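Local coordinates for protein beta-1,3-glucanosyltransferase (Rhizomucor miehei CAU432, PDB 4WTP) that belongs to glycosyl hydrolase family 17, a family of carbohydrate-active proteins, and folds as a single-chain (beta/alpha)8 barrel of the TIM type, at residues N120-V125 and A157-K162; N111-I116 and K150-L155; A85-Q88 and R93-L96. All blocks are in the same frame, centred on the assembly; numbering follows the deposited sequence.

Interaction 1. Residues N120-V125 and A157-K162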
ATOM      1  N   ASN A 120       4.573  20.316   8.137  1.00 12.70           N
ATOM      2  CA  ASN A 120       3.367  19.570   8.454  1.00 12.97           C
ATOM      3  C   ASN A 120       3.381  18.908   9.798  1.00 12.97           C
ATOM      4  O   ASN A 120       4.412  18.442  10.291  1.00 13.97           O
ATOM      5  CB  ASN A 120       3.141  18.476   7.392  1.00 14.20           C
ATOM      6  CG  ASN A 120       2.944  19.032   5.984  1.00 15.37           C
ATOM      7  OD1 ASN A 120       3.915  19.246   5.269  1.00 17.27           O
ATOM      8  ND2 ASN A 120       1.702  19.289   5.598  1.00 18.43           N
ATOM      9  N   ASP A 121       2.184  18.815  10.368  1.00 14.26           N
ATOM     10  CA  ASP A 121       1.923  17.899  11.453  1.00 14.67           C
ATOM     11  C   ASP A 121       2.041  16.454  10.921  1.00 14.78           C
ATOM     12  O   ASP A 121       1.442  16.139   9.881  1.00 16.76           O
ATOM     13  CB  ASP A 121       0.504  18.182  11.947  1.00 16.70           C
ATOM     14  CG  ASP A 121       0.103  17.344  13.131  1.00 17.98           C
ATOM     15  OD1 ASP A 121       0.916  16.588  13.679  1.00 18.46           O
ATOM     16  OD2 ASP A 121      -1.060  17.518  13.564  1.00 25.92           O
ATOM     17  N   VAL A 122       2.805  15.609  11.600  1.00 13.94           N
ATOM     18  CA  VAL A 122       2.957  14.200  11.150  1.00 14.50           C
ATOM     19  C   VAL A 122       2.487  13.235  12.234  1.00 15.31           C
ATOM     20  O   VAL A 122       2.869  12.044  12.264  1.00 16.38           O
ATOM     21  CB  VAL A 122       4.403  13.838  10.722  1.00 15.35           C
ATOM     22  CG1 VAL A 122       4.753  14.572   9.444  1.00 15.78           C
ATOM     23  CG2 VAL A 122       5.405  14.132  11.833  1.00 16.36           C
ATOM     24  N   SER A 123       1.656  13.738  13.141  1.00 15.87           N
ATOM     25  CA  SER A 123       1.288  12.940  14.311  1.00 16.11           C
ATOM     26  C   SER A 123       0.380  11.753  14.002  1.00 16.51           C
ATOM     27  O   SER A 123       0.272  10.844  14.817  1.00 17.16           O
ATOM     28  CB  SER A 123       0.659  13.832  15.364  1.00 17.49           C
ATOM     29  OG  SER A 123      -0.596  14.350  14.964  1.00 20.33           O
ATOM     30  N   ASN A 124      -0.250  11.764  12.829  1.00 15.94           N
ATOM     31  CA  ASN A 124      -1.158  10.662  12.492  1.00 15.21           C
ATOM     32  C   ASN A 124      -0.538   9.664  11.536  1.00 15.02           C
ATOM     33  O   ASN A 124      -1.253   8.854  10.939  1.00 14.56           O
ATOM     34  CB  ASN A 124      -2.484  11.169  11.948  1.00 15.56           C
ATOM     35  CG  ASN A 124      -2.354  11.811  10.573  1.00 14.81           C
ATOM     36  OD1 ASN A 124      -1.352  12.458  10.234  1.00 16.09           O
ATOM     37  ND2 ASN A 124      -3.403  11.603   9.750  1.00 16.50           N
ATOM     38  N   VAL A 125       0.789   9.687  11.422  1.00 13.76           N
ATOM     39  CA  VAL A 125       1.508   8.838  10.481  1.00 13.15           C
ATOM     40  C   VAL A 125       1.899   7.560  11.203  1.00 14.00           C
ATOM     41  O   VAL A 125       2.631   7.581  12.204  1.00 15.70           O
ATOM     42  CB  VAL A 125       2.775   9.548   9.930  1.00 13.09           C
ATOM     43  CG1 VAL A 125       3.652   8.597   9.121  1.00 14.24           C
ATOM     44  CG2 VAL A 125       2.399  10.754   9.084  1.00 14.77           C
ATOM     45  N   ALA A 157      12.793   9.017  13.143  1.00 21.98           N
ATOM     46  CA  ALA A 157      12.794   8.399  14.478  1.00 23.81           C
ATOM     47  C   ALA A 157      12.479   9.418  15.581  1.00 24.01           C
ATOM     48  O   ALA A 157      11.756   9.084  16.517  1.00 25.10           O
ATOM     49  CB  ALA A 157      14.102   7.646  14.755  1.00 24.41           C
ATOM     50  N   PRO A 158      13.019  10.656  15.489  1.00 22.82           N
ATOM     51  CA  PRO A 158      12.699  11.625  16.535  1.00 23.76           C
ATOM     52  C   PRO A 158      11.229  12.020  16.599  1.00 23.93           C
ATOM     53  O   PRO A 158      10.807  12.581  17.601  1.00 26.06           O
ATOM     54  CB  PRO A 158      13.560  12.838  16.169  1.00 26.60           C
ATOM     55  CG  PRO A 158      14.702  12.269  15.407  1.00 26.68           C
ATOM     56  CD  PRO A 158      14.097  11.159  14.616  1.00 23.78           C
ATOM     57  N   HIS A 159      10.463  11.748  15.540  1.00 23.16           N
ATOM     58  CA  HIS A 159       9.004  11.935  15.542  1.00 22.96           C
ATOM     59  C   HIS A 159       8.243  10.680  15.924  1.00 22.46           C
ATOM     60  O   HIS A 159       7.014  10.652  15.879  1.00 25.67           O
ATOM     61  CB  HIS A 159       8.522  12.432  14.176  1.00 21.99           C
ATOM     62  CG  HIS A 159       9.086  13.783  13.796  1.00 24.22           C
ATOM     63  ND1 HIS A 159       8.482  14.951  14.114  1.00 25.95           N
ATOM     64  CD2 HIS A 159      10.269  14.117  13.152  1.00 23.58           C
ATOM     65  CE1 HIS A 159       9.234  15.975  13.676  1.00 27.66           C
ATOM     66  NE2 HIS A 159      10.334  15.465  13.101  1.00 27.15           N
ATOM     67  N   GLY A 160       8.965   9.631  16.306  1.00 20.72           N
ATOM     68  CA  GLY A 160       8.335   8.365  16.698  1.00 21.33           C
ATOM     69  C   GLY A 160       7.738   7.608  15.517  1.00 20.55           C
ATOM     70  O   GLY A 160       6.879   6.740  15.711  1.00 23.39           O
ATOM     71  N   ILE A 161       8.167   7.932  14.293  1.00 17.78           N
ATOM     72  CA  ILE A 161       7.640   7.237  13.101  1.00 16.84           C
ATOM     73  C   ILE A 161       8.507   6.062  12.700  1.00 16.20           C
ATOM     74  O   ILE A 161       9.712   6.207  12.534  1.00 16.77           O
ATOM     75  CB  ILE A 161       7.497   8.202  11.930  1.00 16.95           C
ATOM     76  CG1 ILE A 161       6.489   9.288  12.297  1.00 18.99           C
ATOM     77  CG2 ILE A 161       7.084   7.454  10.667  1.00 16.81           C
ATOM     78  CD1 ILE A 161       6.376  10.372  11.255  1.00 20.08           C
ATOM     79  N   LYS A 162       7.886   4.893  12.565  1.00 15.11           N
ATOM     80  CA  LYS A 162       8.622   3.669  12.216  1.00 15.25           C
ATOM     81  C   LYS A 162       8.806   3.544  10.702  1.00 14.61           C
ATOM     82  O   LYS A 162       7.979   4.007   9.928  1.00 15.75           O
ATOM     83  CB  LYS A 162       7.873   2.438  12.752  1.00 19.01           C
ATOM     84  CG  LYS A 162       7.720   2.394  14.268  1.00 22.15           C
ATOM     85  CD  LYS A 162       6.892   1.195  14.731  1.00 27.05           C
ATOM     86  CE  LYS A 162       6.720   1.173  16.243  1.00 23.91           C
ATOM     87  NZ  LYS A 162       5.991  -0.034  16.695  1.00 39.50           N
TER
HETATM   88  O   HOH W   1       4.848  11.426  14.820  1.00 34.24           O
HETATM   89  O   HOH W   2       3.726   6.338  14.502  1.00 28.24           O

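Interaction 2. Residues N111-I116 and K150-L155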
ATOM      1  N   ASN A 111      14.607  15.056   0.433  1.00 17.22           N
ATOM      2  CA  ASN A 111      14.313  16.479   0.620  1.00 18.02           C
ATOM      3  C   ASN A 111      12.826  16.739   0.807  1.00 15.54           C
ATOM      4  O   ASN A 111      12.420  17.594   1.621  1.00 16.54           O
ATOM      5  CB  ASN A 111      14.848  17.302  -0.564  1.00 20.53           C
ATOM      6  CG  ASN A 111      16.359  17.277  -0.652  1.00 25.58           C
ATOM      7  OD1 ASN A 111      17.055  17.236   0.367  1.00 29.69           O
ATOM      8  ND2 ASN A 111      16.882  17.310  -1.880  1.00 28.35           N
ATOM      9  N   ALA A 112      11.988  16.034   0.057  1.00 14.22           N
ATOM     10  CA  ALA A 112      10.537  16.168   0.216  1.00 14.55           C
ATOM     11  C   ALA A 112      10.126  15.772   1.632  1.00 14.23           C
ATOM     12  O   ALA A 112       9.250  16.424   2.234  1.00 15.04           O
ATOM     13  CB  ALA A 112       9.795  15.294  -0.784  1.00 16.22           C
ATOM     14  N   LEU A 113      10.770  14.735   2.165  1.00 14.40           N
ATOM     15  CA  LEU A 113      10.494  14.271   3.506  1.00 13.14           C
ATOM     16  C   LEU A 113      10.898  15.375   4.490  1.00 13.96           C
ATOM     17  O   LEU A 113      10.153  15.683   5.429  1.00 14.53           O
ATOM     18  CB  LEU A 113      11.282  13.001   3.782  1.00 13.79           C
ATOM     19  CG  LEU A 113      11.130  12.474   5.215  1.00 13.76           C
ATOM     20  CD1 LEU A 113       9.684  12.203   5.623  1.00 16.51           C
ATOM     21  CD2 LEU A 113      11.950  11.213   5.417  1.00 17.95           C
ATOM     22  N   LYS A 114      12.102  15.931   4.324  1.00 14.20           N
ATOM     23  CA  LYS A 114      12.560  17.025   5.190  1.00 13.89           C
ATOM     24  C   LYS A 114      11.559  18.173   5.167  1.00 14.28           C
ATOM     25  O   LYS A 114      11.282  18.755   6.213  1.00 15.13           O
ATOM     26  CB  LYS A 114      13.972  17.487   4.783  1.00 15.50           C
ATOM     27  CG  LYS A 114      15.055  16.501   5.196  1.00 19.38           C
ATOM     28  CD  LYS A 114      16.426  16.855   4.640  1.00 24.47           C
ATOM     29  CE  LYS A 114      17.460  15.826   5.075  1.00 28.90           C
ATOM     30  NZ  LYS A 114      18.747  16.021   4.351  1.00 34.01           N
ATOM     31  N   ASN A 115      11.040  18.504   4.001  1.00 14.10           N
ATOM     32  CA  ASN A 115      10.018  19.551   3.888  1.00 16.20           C
ATOM     33  C   ASN A 115       8.746  19.244   4.640  1.00 15.57           C
ATOM     34  O   ASN A 115       8.203  20.099   5.345  1.00 15.74           O
ATOM     35  CB  ASN A 115       9.655  19.820   2.428  1.00 18.43           C
ATOM     36  CG  ASN A 115      10.741  20.559   1.668  1.00 21.42           C
ATOM     37  OD1 ASN A 115      11.621  21.190   2.255  1.00 23.78           O
ATOM     38  ND2 ASN A 115      10.701  20.455   0.341  1.00 25.82           N
ATOM     39  N   ILE A 116       8.269  18.007   4.513  1.00 14.28           N
ATOM     40  CA  ILE A 116       7.100  17.586   5.254  1.00 13.97           C
ATOM     41  C   ILE A 116       7.378  17.709   6.752  1.00 12.71           C
ATOM     42  O   ILE A 116       6.503  18.191   7.519  1.00 13.63           O
ATOM     43  CB  ILE A 116       6.697  16.148   4.860  1.00 14.88           C
ATOM     44  CG1 ILE A 116       5.995  16.191   3.504  1.00 17.87           C
ATOM     45  CG2 ILE A 116       5.788  15.530   5.913  1.00 15.03           C
ATOM     46  CD1 ILE A 116       6.132  14.918   2.724  1.00 19.84           C
ATOM     47  N   LYS A 150      18.677   3.763   6.558  1.00 15.47           N
ATOM     48  CA  LYS A 150      19.317   4.219   7.788  1.00 16.80           C
ATOM     49  C   LYS A 150      19.240   5.759   7.894  1.00 17.36           C
ATOM     50  O   LYS A 150      18.912   6.309   8.958  1.00 20.23           O
ATOM     51  CB  LYS A 150      20.774   3.733   7.809  1.00 19.02           C
ATOM     52  CG  LYS A 150      21.605   4.156   9.013  1.00 25.39           C
ATOM     53  CD  LYS A 150      22.870   3.308   9.115  1.00 28.19           C
ATOM     54  CE  LYS A 150      23.363   2.793   7.760  1.00 30.23           C
ATOM     55  NZ  LYS A 150      24.313   3.707   7.067  1.00 32.77           N
ATOM     56  N   GLN A 151      19.558   6.452   6.796  1.00 15.86           N
ATOM     57  CA  GLN A 151      19.494   7.924   6.741  1.00 17.51           C
ATOM     58  C   GLN A 151      18.068   8.456   6.927  1.00 16.84           C
ATOM     59  O   GLN A 151      17.840   9.432   7.633  1.00 18.63           O
ATOM     60  CB  GLN A 151      20.096   8.440   5.434  1.00 19.52           C
ATOM     61  CG  GLN A 151      21.601   8.221   5.351  1.00 22.65           C
ATOM     62  CD  GLN A 151      22.143   8.226   3.931  1.00 28.97           C
ATOM     63  OE1 GLN A 151      21.395   8.347   2.954  1.00 30.12           O
ATOM     64  NE2 GLN A 151      23.462   8.094   3.807  1.00 32.11           N
ATOM     65  N   VAL A 152      17.079   7.803   6.321  1.00 16.31           N
ATOM     66  CA  VAL A 152      15.691   8.190   6.500  1.00 16.55           C
ATOM     67  C   VAL A 152      15.218   7.996   7.946  1.00 15.83           C
ATOM     68  O   VAL A 152      14.547   8.877   8.526  1.00 16.74           O
ATOM     69  CB  VAL A 152      14.773   7.455   5.495  1.00 17.37           C
ATOM     70  CG1 VAL A 152      13.318   7.717   5.818  1.00 18.06           C
ATOM     71  CG2 VAL A 152      15.112   7.888   4.071  1.00 17.99           C
ATOM     72  N   LYS A 153      15.575   6.856   8.532  1.00 16.20           N
ATOM     73  CA  LYS A 153      15.232   6.571   9.917  1.00 18.01           C
ATOM     74  C   LYS A 153      15.738   7.656  10.874  1.00 19.48           C
ATOM     75  O   LYS A 153      15.027   8.058  11.795  1.00 19.62           O
ATOM     76  CB  LYS A 153      15.710   5.174  10.358  1.00 19.33           C
ATOM     77  CG  LYS A 153      15.269   4.851  11.775  1.00 22.46           C
ATOM     78  CD  LYS A 153      15.331   3.373  12.126  1.00 25.42           C
ATOM     79  CE  LYS A 153      14.912   3.193  13.577  1.00 25.84           C
ATOM     80  NZ  LYS A 153      15.199   1.826  14.091  1.00 26.67           N
ATOM     81  N   GLU A 154      16.946   8.151  10.627  1.00 19.43           N
ATOM     82  CA  GLU A 154      17.520   9.203  11.471  1.00 20.47           C
ATOM     83  C   GLU A 154      16.701  10.486  11.417  1.00 20.90           C
ATOM     84  O   GLU A 154      16.674  11.247  12.379  1.00 23.07           O
ATOM     85  CB  GLU A 154      18.971   9.450  11.077  1.00 23.63           C
ATOM     86  CG  GLU A 154      19.900   8.293  11.424  1.00 29.55           C
ATOM     87  CD  GLU A 154      21.251   8.386  10.739  1.00 33.10           C
ATOM     88  OE1 GLU A 154      21.492   9.368  10.001  1.00 35.22           O
ATOM     89  OE2 GLU A 154      22.091   7.480  10.948  1.00 35.23           O
ATOM     90  N   LEU A 155      16.016  10.712  10.301  1.00 20.85           N
ATOM     91  CA  LEU A 155      15.138  11.848  10.126  1.00 19.95           C
ATOM     92  C   LEU A 155      13.807  11.738  10.843  1.00 20.40           C
ATOM     93  O   LEU A 155      13.286  12.724  11.370  1.00 22.80           O
ATOM     94  CB  LEU A 155      14.880  12.134   8.633  1.00 21.42           C
ATOM     95  CG  LEU A 155      16.054  12.615   7.778  1.00 23.38           C
ATOM     96  CD1 LEU A 155      15.651  12.666   6.316  1.00 24.34           C
ATOM     97  CD2 LEU A 155      16.615  13.952   8.253  1.00 24.72           C
TER

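Interaction 3. Residues A85-Q88 and R93-L96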
ATOM      1  N   ALA A  85      -3.363  16.656   5.563  1.00 18.82           N
ATOM      2  CA  ALA A  85      -4.432  17.601   5.937  1.00 20.42           C
ATOM      3  C   ALA A  85      -5.837  16.977   5.849  1.00 21.26           C
ATOM      4  O   ALA A  85      -6.652  17.124   6.769  1.00 19.86           O
ATOM      5  CB  ALA A  85      -4.329  18.865   5.114  1.00 22.03           C
ATOM      6  N   ALA A  86      -6.075  16.190   4.794  1.00 19.82           N
ATOM      7  CA  ALA A  86      -7.382  15.545   4.619  1.00 20.04           C
ATOM      8  C   ALA A  86      -7.646  14.503   5.706  1.00 17.04           C
ATOM      9  O   ALA A  86      -8.702  14.514   6.334  1.00 19.80           O
ATOM     10  CB  ALA A  86      -7.465  14.941   3.235  1.00 19.83           C
ATOM     11  N   THR A  87      -6.649  13.620   5.939  1.00 17.15           N
ATOM     12  CA  THR A  87      -6.799  12.604   6.978  1.00 17.62           C
ATOM     13  C   THR A  87      -6.985  13.270   8.360  1.00 16.45           C
ATOM     14  O   THR A  87      -7.816  12.851   9.158  1.00 18.16           O
ATOM     15  CB  THR A  87      -5.636  11.580   7.006  1.00 17.16           C
ATOM     16  OG1 THR A  87      -4.362  12.253   7.035  1.00 17.12           O
ATOM     17  CG2 THR A  87      -5.723  10.640   5.789  1.00 16.89           C
ATOM     18  N   GLN A  88      -6.152  14.277   8.646  1.00 18.68           N
ATOM     19  CA  GLN A  88      -6.206  14.922   9.977  1.00 19.33           C
ATOM     20  C   GLN A  88      -7.556  15.599  10.222  1.00 19.22           C
ATOM     21  O   GLN A  88      -8.141  15.444  11.292  1.00 21.22           O
ATOM     22  CB  GLN A  88      -5.046  15.889  10.203  1.00 18.80           C
ATOM     23  CG  GLN A  88      -3.705  15.173  10.447  1.00 18.45           C
ATOM     24  CD  GLN A  88      -2.472  16.023  10.151  1.00 19.50           C
ATOM     25  OE1 GLN A  88      -2.538  17.254  10.136  1.00 22.47           O
ATOM     26  NE2 GLN A  88      -1.337  15.366   9.899  1.00 17.14           N
ATOM     27  N   ARG A  93      -5.911   8.060   9.888  1.00 16.23           N
ATOM     28  CA  ARG A  93      -4.464   7.835   9.984  1.00 14.39           C
ATOM     29  C   ARG A  93      -3.870   7.598   8.590  1.00 11.65           C
ATOM     30  O   ARG A  93      -4.636   7.393   7.624  1.00 12.55           O
ATOM     31  CB  ARG A  93      -4.163   6.613  10.849  1.00 17.40           C
ATOM     32  CG  ARG A  93      -5.008   6.459  12.100  1.00 20.51           C
ATOM     33  CD  ARG A  93      -4.454   7.276  13.226  1.00 21.61           C
ATOM     34  NE  ARG A  93      -3.047   6.978  13.508  1.00 19.11           N
ATOM     35  CZ  ARG A  93      -2.307   7.702  14.353  1.00 19.25           C
ATOM     36  NH1 ARG A  93      -2.825   8.763  14.963  1.00 22.21           N
ATOM     37  NH2 ARG A  93      -1.043   7.369  14.569  1.00 19.23           N
ATOM     38  N   ILE A  94      -2.543   7.562   8.480  1.00 11.74           N
ATOM     39  CA  ILE A  94      -1.899   7.456   7.167  1.00 11.53           C
ATOM     40  C   ILE A  94      -0.560   6.732   7.217  1.00 11.13           C
ATOM     41  O   ILE A  94       0.223   6.921   8.153  1.00 12.30           O
ATOM     42  CB  ILE A  94      -1.750   8.856   6.498  1.00 13.41           C
ATOM     43  CG1 ILE A  94      -1.351   8.735   5.036  1.00 12.69           C
ATOM     44  CG2 ILE A  94      -0.831   9.793   7.279  1.00 14.47           C
ATOM     45  CD1 ILE A  94      -1.559  10.026   4.238  1.00 14.51           C
ATOM     46  N   TYR A  95      -0.251   5.942   6.186  1.00 10.76           N
ATOM     47  CA  TYR A  95       1.122   5.489   5.916  1.00 10.74           C
ATOM     48  C   TYR A  95       1.608   6.339   4.761  1.00 10.83           C
ATOM     49  O   TYR A  95       0.939   6.437   3.716  1.00 11.95           O
ATOM     50  CB  TYR A  95       1.161   4.022   5.460  1.00 11.35           C
ATOM     51  CG  TYR A  95       1.169   3.011   6.581  1.00 11.25           C
ATOM     52  CD1 TYR A  95       0.030   2.767   7.356  1.00 13.68           C
ATOM     53  CD2 TYR A  95       2.320   2.267   6.840  1.00 13.55           C
ATOM     54  CE1 TYR A  95       0.053   1.811   8.384  1.00 13.38           C
ATOM     55  CE2 TYR A  95       2.353   1.324   7.834  1.00 15.61           C
ATOM     56  CZ  TYR A  95       1.242   1.130   8.621  1.00 13.01           C
ATOM     57  OH  TYR A  95       1.269   0.164   9.599  1.00 14.50           O
ATOM     58  N   LEU A  96       2.765   6.973   4.933  1.00 12.23           N
ATOM     59  CA  LEU A  96       3.370   7.750   3.853  1.00 12.32           C
ATOM     60  C   LEU A  96       4.413   6.932   3.113  1.00 12.25           C
ATOM     61  O   LEU A  96       5.396   6.461   3.685  1.00 14.55           O
ATOM     62  CB  LEU A  96       4.053   8.988   4.440  1.00 13.08           C
ATOM     63  CG  LEU A  96       3.192  10.057   5.098  1.00 14.34           C
ATOM     64  CD1 LEU A  96       4.036  11.217   5.634  1.00 14.15           C
ATOM     65  CD2 LEU A  96       2.186  10.587   4.095  1.00 16.09           C
TER

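Interaction 1. Residues N120-V125 and A157-K162
Two neighbouring helix-to-strand loops of the barrel meet where Val122 and Val125 close on Ile161. The end of the isoleucine does the touching: its CD1 lies 3.9 Å from Val122 CG2 and the same 3.9 Å from Val125 CG1, so one methyl is set against both valines. The chain of Ile161 is extended to that end (chi2 174°), which carries CD1 across to the other loop, while its CG2 branch also meets Val125 CG1. Val122 and Ile161 cross at about a right angle. Val122 CG2 also approaches His159 ND1 at 3.9 Å, obliquely to the imidazole, on the exposed side of the contact. The first loop contains an Asx turn at Asp121 overlapping a type I beta turn from Val122 to Val125, which ends on the first residue of strand 125-132. Asp121 OD1 receives both Ser123 N and Ser123 OG, each at 3.0 Å and from the same face of the carboxylate plane. No direct hydrogen bond joins the two segments. A water lies 2.8 Å from Val125 O and reaches Gly160 O weakly.

Interaction 2. Residues N111-I116 and K150-L155
Leu155 reaches over from helix 142-156 and sets its two methyls against Leu113 and Lys114 of helix 104-119. Lys114 meets it with two carbons: its CE lies 3.8 Å from Leu155 CD2 and equally close to CD1, and Lys114 CG is 4.0 Å from Leu155 CD1. Lys114 is extended beyond CG and crosses the leucine at about a right angle; its carbons, not the amino group, meet the methyls. On the inner side of the pair Leu113 CD2 touches Leu155 CD1 at 4.1 Å and Val152 CG1 at 3.8 Å. Leu113 puts CG opposite its backbone N (chi1 176°), which sends the branch out toward the second helix. Val152 likewise has CG1 on the far side from its N, and that is the branch that meets Leu113.

The two helices that carry these side chains run almost parallel, 8° apart in direction, with the axes of the short segments 11.1 Å from each other. Leu113 and Val152 both rest on Leu128 of strand 125-132, and Val152 also on Val130, so the floor of the groove is the strand that lies between the two helices in the chain. Leu74 lies against Leu113 as well. Leu155 also packs on Met110 and Leu117 of helix 104-119. Lys153, on the other flank of its helix, forms a salt bridge with Asp181.

No hydrogen bond or salt bridge crosses between the two segments. With no directional bond to fix it, the fit rests on the shape of methyl and methylene groups, and Lys114 can cover the partly exposed Leu155 with its carbons while its amino group lies beyond them.

Interaction 3. Residues A85-Q88 and R93-L96
Thr87 brings its methyl and hydroxyl up to the start of strand 93-98, facing Arg93 and Ile94. It has the most surface buried of the three residues, and its CG2 lies 3.9 Å from Arg93 O, a plain packing contact of methyl on carbonyl. With chi1 at 51° the hydroxyl sits between the backbone N and the carbonyl carbon, which turns OG1 back to its own helix, where it bonds to Ala83 O; Asn124 ND2 is a second partner. The polar atom is therefore satisfied inside the protein. Thr87 OG1 lies 4.3 Å from Ile94 CG2, a loose packing contact of hydroxyl and methyl.

Arg93 contributes mainly backbone: its side chain starts away from the helix, and the guanidinium is held elsewhere, NH2 in a salt bridge with Asp126 OD1. Ile94 points the other way, toward the helix. Besides Thr87 it touches Ala83 and Leu84 on the same helix and Val125 on the next strand, so it fills the layer between helix and sheet. Thr87 in turn reaches Val69 of strand 68-71, and Arg93 makes backbone hydrogen bonds with Asn67 and Val69, just before and within that strand.

Strand 68-71, helix 79-90 and strand 93-98 form a beta-alpha-beta unit with parallel strands, the repeating crossover from which a TIM-type barrel is built, and this contact lies where the chain passes from the helix back into the sheet.

In the fold
Interactions 1 and 3 are buried where helices give way to strands, whereas interaction 2 lies farther out, between two outer helices, and is only partly buried. Interactions 1 and 2 link helix 104-119 and helix 142-156 or the turns that follow them, one at the helix-to-strand turns with a water alongside, the other along the helix flanks by apolar contact alone; their segments alternate along the chain, and Ile116 packs against Val122 where they meet. Interaction 3 works within a single unit and precedes both. It is tied to interaction 1 by polar bonds: Gln88 NE2 donates to Asp121 O and Asn124 OD1. Interactions 2 and 3 do not touch, their centres being about 17 Å apart.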